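Local coordinates for hypothetical protein Atu1826 (Agrobacterium tumefaciens, PDB 2I3D) that is of unknown function but probably acts as a serine hydrolase of the alpha/beta-hydrolase fold, at residues G37-S42 / S116-S121; F131-G136 / F149-P154; Q138-M141 / E145-G148. One frame throughout, in Å; residues are numbered along the deposited sequence.

Contact 1. Residues G37-S42 / S116-S121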
loop_
_atom_site.group_PDB
_atom_site.type_symbol
_atom_site.label_atom_id
_atom_site.label_comp_id
_atom_site.label_asym_id
_atom_site.label_seq_id
_atom_site.Cartn_x
_atom_site.Cartn_y
_atom_site.Cartn_z
ATOM N N GLY B 37 -2.604 11.441 12.750
ATOM C CA GLY B 37 -1.186 11.045 12.604
ATOM C C GLY B 37 -0.793 9.853 13.449
ATOM O O GLY B 37 -1.622 9.331 14.237
ATOM N N ARG B 38 0.451 9.399 13.224
ATOM C CA ARG B 38 1.106 8.379 14.032
ATOM C C ARG B 38 2.464 8.926 14.385
ATOM O O ARG B 38 3.237 9.317 13.495
ATOM C CB ARG B 38 1.261 7.054 13.259
ATOM C CG ARG B 38 -0.071 6.423 12.863
ATOM C CD ARG B 38 -0.881 6.008 14.100
ATOM N NE ARG B 38 -2.156 5.407 13.732
ATOM C CZ ARG B 38 -3.338 6.020 13.764
ATOM N NH1 ARG B 38 -3.448 7.275 14.172
ATOM N NH2 ARG B 38 -4.426 5.368 13.397
ATOM N N TYR B 39 2.758 8.946 15.675
ATOM C CA TYR B 39 3.857 9.698 16.250
ATOM C C TYR B 39 4.678 8.847 17.191
ATOM O O TYR B 39 4.128 8.220 18.098
ATOM C CB TYR B 39 3.241 10.865 17.005
ATOM C CG TYR B 39 4.109 11.579 18.001
ATOM C CD1 TYR B 39 5.262 12.266 17.615
ATOM C CD2 TYR B 39 3.720 11.641 19.356
ATOM C CE1 TYR B 39 6.042 12.975 18.577
ATOM C CE2 TYR B 39 4.466 12.347 20.293
ATOM C CZ TYR B 39 5.617 13.006 19.905
ATOM O OH TYR B 39 6.345 13.691 20.866
ATOM N N GLN B 40 5.991 8.816 16.980
ATOM C CA GLN B 40 6.921 8.124 17.893
ATOM C C GLN B 40 8.053 9.051 18.297
ATOM O O GLN B 40 8.980 9.291 17.500
ATOM C CB GLN B 40 7.538 6.874 17.272
ATOM C CG GLN B 40 6.554 5.803 16.829
ATOM C CD GLN B 40 6.213 4.820 17.934
ATOM O OE1 GLN B 40 5.247 4.046 17.818
ATOM N NE2 GLN B 40 7.005 4.838 19.016
ATOM N N PRO B 41 8.017 9.556 19.550
ATOM C CA PRO B 41 9.106 10.443 19.936
ATOM C C PRO B 41 10.414 9.687 20.179
ATOM O O PRO B 41 10.407 8.521 20.590
ATOM C CB PRO B 41 8.600 11.093 21.235
ATOM C CG PRO B 41 7.702 10.053 21.840
ATOM C CD PRO B 41 7.043 9.352 20.643
ATOM N N SER B 42 11.525 10.359 19.933
ATOM C CA SER B 42 12.818 9.773 20.232
ATOM C C SER B 42 13.069 9.604 21.730
ATOM O O SER B 42 12.676 10.465 22.554
ATOM C CB SER B 42 13.952 10.625 19.670
ATOM O OG SER B 42 15.205 9.988 19.938
ATOM N N SER B 116 6.712 21.865 18.340
ATOM C CA SER B 116 6.154 22.421 19.597
ATOM C C SER B 116 6.385 21.442 20.765
ATOM O O SER B 116 6.611 21.871 21.904
ATOM C CB SER B 116 4.671 22.838 19.446
ATOM O OG SER B 116 3.750 21.730 19.441
ATOM N N LEU B 117 6.347 20.134 20.479
ATOM C CA LEU B 117 6.582 19.099 21.499
ATOM C C LEU B 117 8.066 18.820 21.723
ATOM O O LEU B 117 8.453 18.282 22.776
ATOM C CB LEU B 117 5.866 17.790 21.144
ATOM C CG LEU B 117 4.353 17.807 20.898
ATOM C CD1 LEU B 117 3.851 16.355 20.751
ATOM C CD2 LEU B 117 3.588 18.513 21.997
ATOM N N HIS B 118 8.884 19.168 20.727
ATOM C CA HIS B 118 10.332 18.950 20.767
ATOM C C HIS B 118 11.069 20.222 20.412
ATOM O O HIS B 118 11.728 20.293 19.367
ATOM C CB HIS B 118 10.737 17.783 19.831
ATOM C CG HIS B 118 10.152 16.468 20.255
ATOM N ND1 HIS B 118 8.880 16.063 19.895
ATOM C CD2 HIS B 118 10.621 15.519 21.094
ATOM C CE1 HIS B 118 8.607 14.901 20.468
ATOM N NE2 HIS B 118 9.649 14.551 21.202
ATOM N N PRO B 119 10.944 21.257 21.272
ATOM C CA PRO B 119 11.489 22.600 20.978
ATOM C C PRO B 119 13.012 22.643 20.874
ATOM O O PRO B 119 13.570 23.617 20.354
ATOM C CB PRO B 119 11.008 23.450 22.173
ATOM C CG PRO B 119 10.729 22.448 23.293
ATOM C CD PRO B 119 10.236 21.212 22.575
ATOM N N ASP B 120 13.673 21.591 21.352
ATOM C CA ASP B 120 15.136 21.567 21.323
ATOM C C ASP B 120 15.719 20.783 20.144
ATOM O O ASP B 120 16.942 20.692 19.995
ATOM C CB ASP B 120 15.704 21.052 22.645
ATOM C CG ASP B 120 15.665 22.099 23.742
ATOM O OD1 ASP B 120 16.636 22.879 23.868
ATOM O OD2 ASP B 120 14.663 22.132 24.476
ATOM N N SER B 121 14.848 20.241 19.292
ATOM C CA SER B 121 15.305 19.580 18.072
ATOM C C SER B 121 15.698 20.674 17.079
ATOM O O SER B 121 14.865 21.551 16.745
ATOM C CB SER B 121 14.190 18.697 17.499
ATOM O OG SER B 121 14.568 18.174 16.240
#

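Contact 2. Residues F131-G136 / F149-P154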
loop_
_atom_site.group_PDB
_atom_site.type_symbol
_atom_site.label_atom_id
_atom_site.label_comp_id
_atom_site.label_asym_id
_atom_site.label_seq_id
_atom_site.Cartn_x
_atom_site.Cartn_y
_atom_site.Cartn_z
ATOM N N PHE B 131 3.309 11.809 -4.855
ATOM C CA PHE B 131 2.837 13.174 -4.541
ATOM C C PHE B 131 3.486 13.691 -3.225
ATOM O O PHE B 131 3.842 14.868 -3.108
ATOM C CB PHE B 131 1.316 13.139 -4.445
ATOM C CG PHE B 131 0.672 14.417 -3.918
ATOM C CD1 PHE B 131 0.244 15.397 -4.791
ATOM C CD2 PHE B 131 0.359 14.531 -2.570
ATOM C CE1 PHE B 131 -0.421 16.521 -4.296
ATOM C CE2 PHE B 131 -0.308 15.647 -2.064
ATOM C CZ PHE B 131 -0.679 16.635 -2.922
ATOM N N GLY B 132 3.636 12.803 -2.231
ATOM C CA GLY B 132 4.298 13.153 -0.987
ATOM C C GLY B 132 5.724 13.686 -1.174
ATOM O O GLY B 132 6.154 14.514 -0.380
ATOM N N ALA B 133 6.448 13.215 -2.213
ATOM C CA ALA B 133 7.821 13.699 -2.440
ATOM C C ALA B 133 7.738 15.146 -2.947
ATOM O O ALA B 133 8.643 15.964 -2.687
ATOM C CB ALA B 133 8.527 12.830 -3.471
ATOM N N TRP B 134 6.718 15.446 -3.758
ATOM C CA TRP B 134 6.562 16.839 -4.236
ATOM C C TRP B 134 6.234 17.787 -3.078
ATOM O O TRP B 134 6.860 18.883 -2.921
ATOM C CB TRP B 134 5.484 16.862 -5.330
ATOM C CG TRP B 134 5.198 18.208 -5.940
ATOM C CD1 TRP B 134 6.070 19.027 -6.613
ATOM C CD2 TRP B 134 3.926 18.867 -5.939
ATOM N NE1 TRP B 134 5.411 20.198 -7.008
ATOM C CE2 TRP B 134 4.092 20.106 -6.625
ATOM C CE3 TRP B 134 2.667 18.555 -5.376
ATOM C CZ2 TRP B 134 3.026 21.004 -6.801
ATOM C CZ3 TRP B 134 1.628 19.416 -5.560
ATOM C CH2 TRP B 134 1.791 20.626 -6.265
ATOM N N ILE B 135 5.226 17.414 -2.265
ATOM C CA ILE B 135 4.994 18.200 -1.041
ATOM C C ILE B 135 6.257 18.278 -0.146
ATOM O O ILE B 135 6.616 19.357 0.366
ATOM C CB ILE B 135 3.798 17.656 -0.240
ATOM C CG1 ILE B 135 2.534 17.556 -1.136
ATOM C CG2 ILE B 135 3.583 18.515 1.060
ATOM C CD1 ILE B 135 1.981 18.947 -1.576
ATOM N N GLY B 136 6.974 17.150 0.004
ATOM C CA GLY B 136 8.153 17.144 0.840
ATOM C C GLY B 136 9.230 18.116 0.378
ATOM O O GLY B 136 9.855 18.823 1.195
ATOM N N PHE B 149 16.628 14.942 2.755
ATOM C CA PHE B 149 15.343 14.457 2.275
ATOM C C PHE B 149 15.507 13.125 1.564
ATOM O O PHE B 149 16.621 12.781 1.123
ATOM C CB PHE B 149 14.707 15.454 1.284
ATOM C CG PHE B 149 15.517 15.627 -0.010
ATOM C CD1 PHE B 149 15.327 14.778 -1.100
ATOM C CD2 PHE B 149 16.500 16.627 -0.114
ATOM C CE1 PHE B 149 16.079 14.925 -2.276
ATOM C CE2 PHE B 149 17.233 16.786 -1.282
ATOM C CZ PHE B 149 17.035 15.920 -2.364
HETATM N N MSE B 150 14.382 12.407 1.461
HETATM C CA MSE B 150 14.266 11.272 0.571
HETATM C C MSE B 150 13.032 11.534 -0.275
HETATM O O MSE B 150 11.954 11.886 0.292
HETATM C CB MSE B 150 14.059 10.002 1.377
HETATM C CG MSE B 150 15.256 9.640 2.205
HETATM SE SE MSE B 150 14.832 7.946 3.096
HETATM C CE MSE B 150 16.475 7.872 4.139
ATOM N N SER B 151 13.173 11.380 -1.598
ATOM C CA SER B 151 12.041 11.550 -2.527
ATOM C C SER B 151 11.934 10.264 -3.309
ATOM O O SER B 151 12.778 9.991 -4.164
ATOM C CB SER B 151 12.255 12.723 -3.474
ATOM O OG SER B 151 12.081 13.916 -2.780
ATOM N N ILE B 152 10.912 9.474 -2.985
ATOM C CA ILE B 152 10.689 8.169 -3.573
ATOM C C ILE B 152 9.651 8.365 -4.706
ATOM O O ILE B 152 8.531 8.848 -4.464
ATOM C CB ILE B 152 10.144 7.184 -2.553
ATOM C CG1 ILE B 152 11.192 6.939 -1.461
ATOM C CG2 ILE B 152 9.836 5.874 -3.261
ATOM C CD1 ILE B 152 11.434 8.067 -0.427
ATOM N N ALA B 153 10.043 8.013 -5.922
ATOM C CA ALA B 153 9.128 8.089 -7.090
ATOM C C ALA B 153 8.539 9.488 -7.324
ATOM O O ALA B 153 7.326 9.617 -7.473
ATOM C CB ALA B 153 7.951 7.061 -6.991
ATOM N N PRO B 154 9.383 10.514 -7.423
ATOM C CA PRO B 154 8.846 11.862 -7.695
ATOM C C PRO B 154 8.261 11.938 -9.134
ATOM O O PRO B 154 8.655 11.116 -9.995
ATOM C CB PRO B 154 10.092 12.741 -7.564
ATOM C CG PRO B 154 11.220 11.872 -8.083
ATOM C CD PRO B 154 10.858 10.467 -7.496
HETATM O O HOH W 1 10.392 14.442 -0.206
#

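Contact 3. Residues Q138-M141 / E145-G148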
loop_
_atom_site.group_PDB
_atom_site.type_symbol
_atom_site.label_atom_id
_atom_site.label_comp_id
_atom_site.label_asym_id
_atom_site.label_seq_id
_atom_site.Cartn_x
_atom_site.Cartn_y
_atom_site.Cartn_z
ATOM N N GLN B 138 8.757 20.777 -1.400
ATOM C CA GLN B 138 8.270 22.132 -1.189
ATOM C C GLN B 138 8.497 22.510 0.292
ATOM O O GLN B 138 8.884 23.648 0.619
ATOM C CB GLN B 138 6.793 22.226 -1.542
ATOM C CG GLN B 138 6.532 22.131 -3.046
ATOM C CD GLN B 138 5.038 22.226 -3.346
ATOM O OE1 GLN B 138 4.426 23.305 -3.201
ATOM N NE2 GLN B 138 4.434 21.078 -3.707
ATOM N N LEU B 139 8.270 21.564 1.198
ATOM C CA LEU B 139 8.464 21.883 2.623
ATOM C C LEU B 139 9.963 22.154 2.887
ATOM O O LEU B 139 10.332 23.103 3.594
ATOM C CB LEU B 139 7.950 20.745 3.493
ATOM C CG LEU B 139 8.018 20.981 5.008
ATOM C CD1 LEU B 139 7.026 22.089 5.417
ATOM C CD2 LEU B 139 7.723 19.666 5.734
ATOM N N LEU B 140 10.819 21.321 2.288
ATOM C CA LEU B 140 12.270 21.484 2.346
ATOM C C LEU B 140 12.679 22.896 1.939
ATOM O O LEU B 140 13.452 23.565 2.631
ATOM C CB LEU B 140 12.892 20.475 1.364
ATOM C CG LEU B 140 14.398 20.593 1.051
ATOM C CD1 LEU B 140 15.168 20.145 2.257
ATOM C CD2 LEU B 140 14.785 19.765 -0.146
HETATM N N MSE B 141 12.142 23.350 0.821
HETATM C CA MSE B 141 12.466 24.685 0.308
HETATM C C MSE B 141 12.116 25.794 1.319
HETATM O O MSE B 141 12.860 26.773 1.435
HETATM C CB MSE B 141 11.752 24.885 -1.046
HETATM C CG MSE B 141 12.320 25.974 -1.929
HETATM SE SE MSE B 141 14.186 25.615 -2.466
HETATM C CE MSE B 141 14.487 27.500 -2.908
ATOM N N GLU B 145 15.567 24.341 8.613
ATOM C CA GLU B 145 16.013 23.312 9.541
ATOM C C GLU B 145 16.048 21.907 8.883
ATOM O O GLU B 145 16.574 20.938 9.484
ATOM C CB GLU B 145 15.183 23.314 10.856
ATOM C CG GLU B 145 13.716 22.876 10.684
ATOM C CD GLU B 145 12.735 24.007 10.298
ATOM O OE1 GLU B 145 13.113 24.996 9.648
ATOM O OE2 GLU B 145 11.546 23.892 10.649
ATOM N N ILE B 146 15.493 21.812 7.674
ATOM C CA ILE B 146 15.405 20.505 6.994
ATOM C C ILE B 146 16.715 20.226 6.280
ATOM O O ILE B 146 17.000 20.837 5.261
ATOM C CB ILE B 146 14.223 20.418 6.058
ATOM C CG1 ILE B 146 12.909 20.490 6.884
ATOM C CG2 ILE B 146 14.268 19.066 5.333
ATOM C CD1 ILE B 146 11.615 20.405 6.084
ATOM N N GLU B 147 17.513 19.316 6.826
ATOM C CA GLU B 147 18.885 19.138 6.315
ATOM C C GLU B 147 19.081 17.910 5.427
ATOM O O GLU B 147 20.172 17.690 4.878
ATOM C CB GLU B 147 19.906 19.166 7.454
ATOM C CG GLU B 147 19.844 18.013 8.413
ATOM C CD GLU B 147 20.915 18.122 9.495
ATOM O OE1 GLU B 147 21.731 17.196 9.609
ATOM O OE2 GLU B 147 20.946 19.160 10.209
ATOM N N GLY B 148 18.009 17.141 5.241
ATOM C CA GLY B 148 18.085 15.968 4.352
ATOM C C GLY B 148 16.693 15.628 3.900
ATOM O O GLY B 148 15.697 15.918 4.594
HETATM O O HOH W 2 16.212 23.330 3.841
#

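Contact 1. Residues G37-S42 / S116-S121
The end of strand 33-40 and the turn after helix 101-117 stay well apart in their backbones, with the CA atoms of Pro41 and His118 8.6 Å from each other, so Tyr39, Pro41, Leu117 and His118 meet through side chains. Tyr39 and His118 reach out from opposite directions. Their rings meet rim to rim, with centroids 5.9 Å apart and planes at 63°, and neither lies over the face of the other. Tyr39 CZ lies at the imidazole edge, near its plane; the fit of the hydroxyl there is doubtful. Pro41 also comes to the imidazole edge, with CB 3.6 Å from NE2 of His118. Leu117 adds an apolar contact, its CD1 3.9 Å from CZ of Tyr39. The tyrosine CG stands anti to the backbone N (chi1 163°), which carries the ring out toward the helix end. His118 is the first residue to leave helical geometry and opens a type I turn, closed by the bond from Ser121 N to His118 O, 3.1 Å. Trp113 meets the Tyr39 ring edge-to-face, and Ser121 OG bonds to Ala47 O. The arrangement packs a helix C-terminus against the end of a strand near one border of the central sheet, within the layered alpha/beta architecture of this putative hydrolase.

Contact 2. Residues F131-G136 / F149-P154
Ser151 OG stands anti to its own carbonyl carbon and beside its backbone N (chi1 -74°), which leaves both CB and OG next to the methyl of Ala133. The two residues are also the closest in backbone, with CA atoms 4.7 Å apart. Ala133 CB lies 3.7 Å from Ser151 CB and 3.8 Å from Ser151 OG. The same methyl also meets the turn that follows the strand, where it comes 4.4 Å from CB of Pro154. One small side chain on helix 131-142 thus meets the end of strand 146-152 and the start of the next loop.

No direct hydrogen bond joins the two segments. A water links them instead. It donates to Met150 O at 3.0 Å, and more weakly to Ala133 O at 3.4 Å. It also bonds to Ser151 OG at 3.1 Å. Residue 150 is a selenomethionine. The bond to its CB points away from the helix, and its side chain touches Leu71 and Phe75 of helix 66-77.

Gly132 belongs to a GxSxG sequence consistent with the nucleophile elbow of alpha/beta hydrolases. Ser130 is the probable nucleophile, in a probable triad with His212 and Asp179. The Ala133 side chain lies near this triad without touching it. Chemically, the contact is mainly apolar and buried, and its water gives the Ser151 hydroxyl and the Met150 carbonyl a shared polar partner.

Contact 3. Residues Q138-M141 / E145-G148
Helix 131-142 and the start of strand 146-152 come closest at Leu140 and Ile146, whose CA atoms are 5.7 Å apart. Ile146 touches Leu140 with one branch and Leu139 with the other. Its CG2 meets CD1 of Leu140 at 3.4 Å, tighter than usual for two carbons. The other branch ends in CD1, which lies 3.8 Å from CG of Leu139. That pair of side chains crosses at about a right angle. In Ile146, CG1 lies beside the backbone N and CG2 beside the carbonyl carbon (chi1 -65°); this turns CG2 to Leu140 and the CG1-CD1 arm to Leu139. The segments belong to the beta-alpha-beta unit of strand 124-129, helix 131-142 and strand 146-152. They flank the short connection from helix to strand. Ile146 also touches Cys124 and Val126 of the neighbouring parallel strand, and Leu111 of helix 101-117. A water lies 3.0 Å from both Leu140 O and Ile146 O and can donate to either. Ile146 O has a second partner in Ser169 OG. Before the strand, the Glu145 carboxylate turns to Arg143 in a salt bridge and to Gln115 in a hydrogen bond.

In the fold
Contacts 2 and 3 lie along the same helix, 131-142, and the same strand, 146-152, with centres about 11 Å apart. Contact 3 is nested inside the loop that contact 2 closes. They touch where Phe149 CD2 meets Leu140 CD2 at 3.6 Å, so packing continues from the start of the strand to the end near the putative Ser130, His212 and Asp179 triad. Contact 2 is beside that site, while contact 3 is at the far end of the helix. Contact 1 precedes both in the chain. Its centre is about 21 Å from that of contact 2 and about 17 Å from that of contact 3. It touches neither, but all three reach the same sheet.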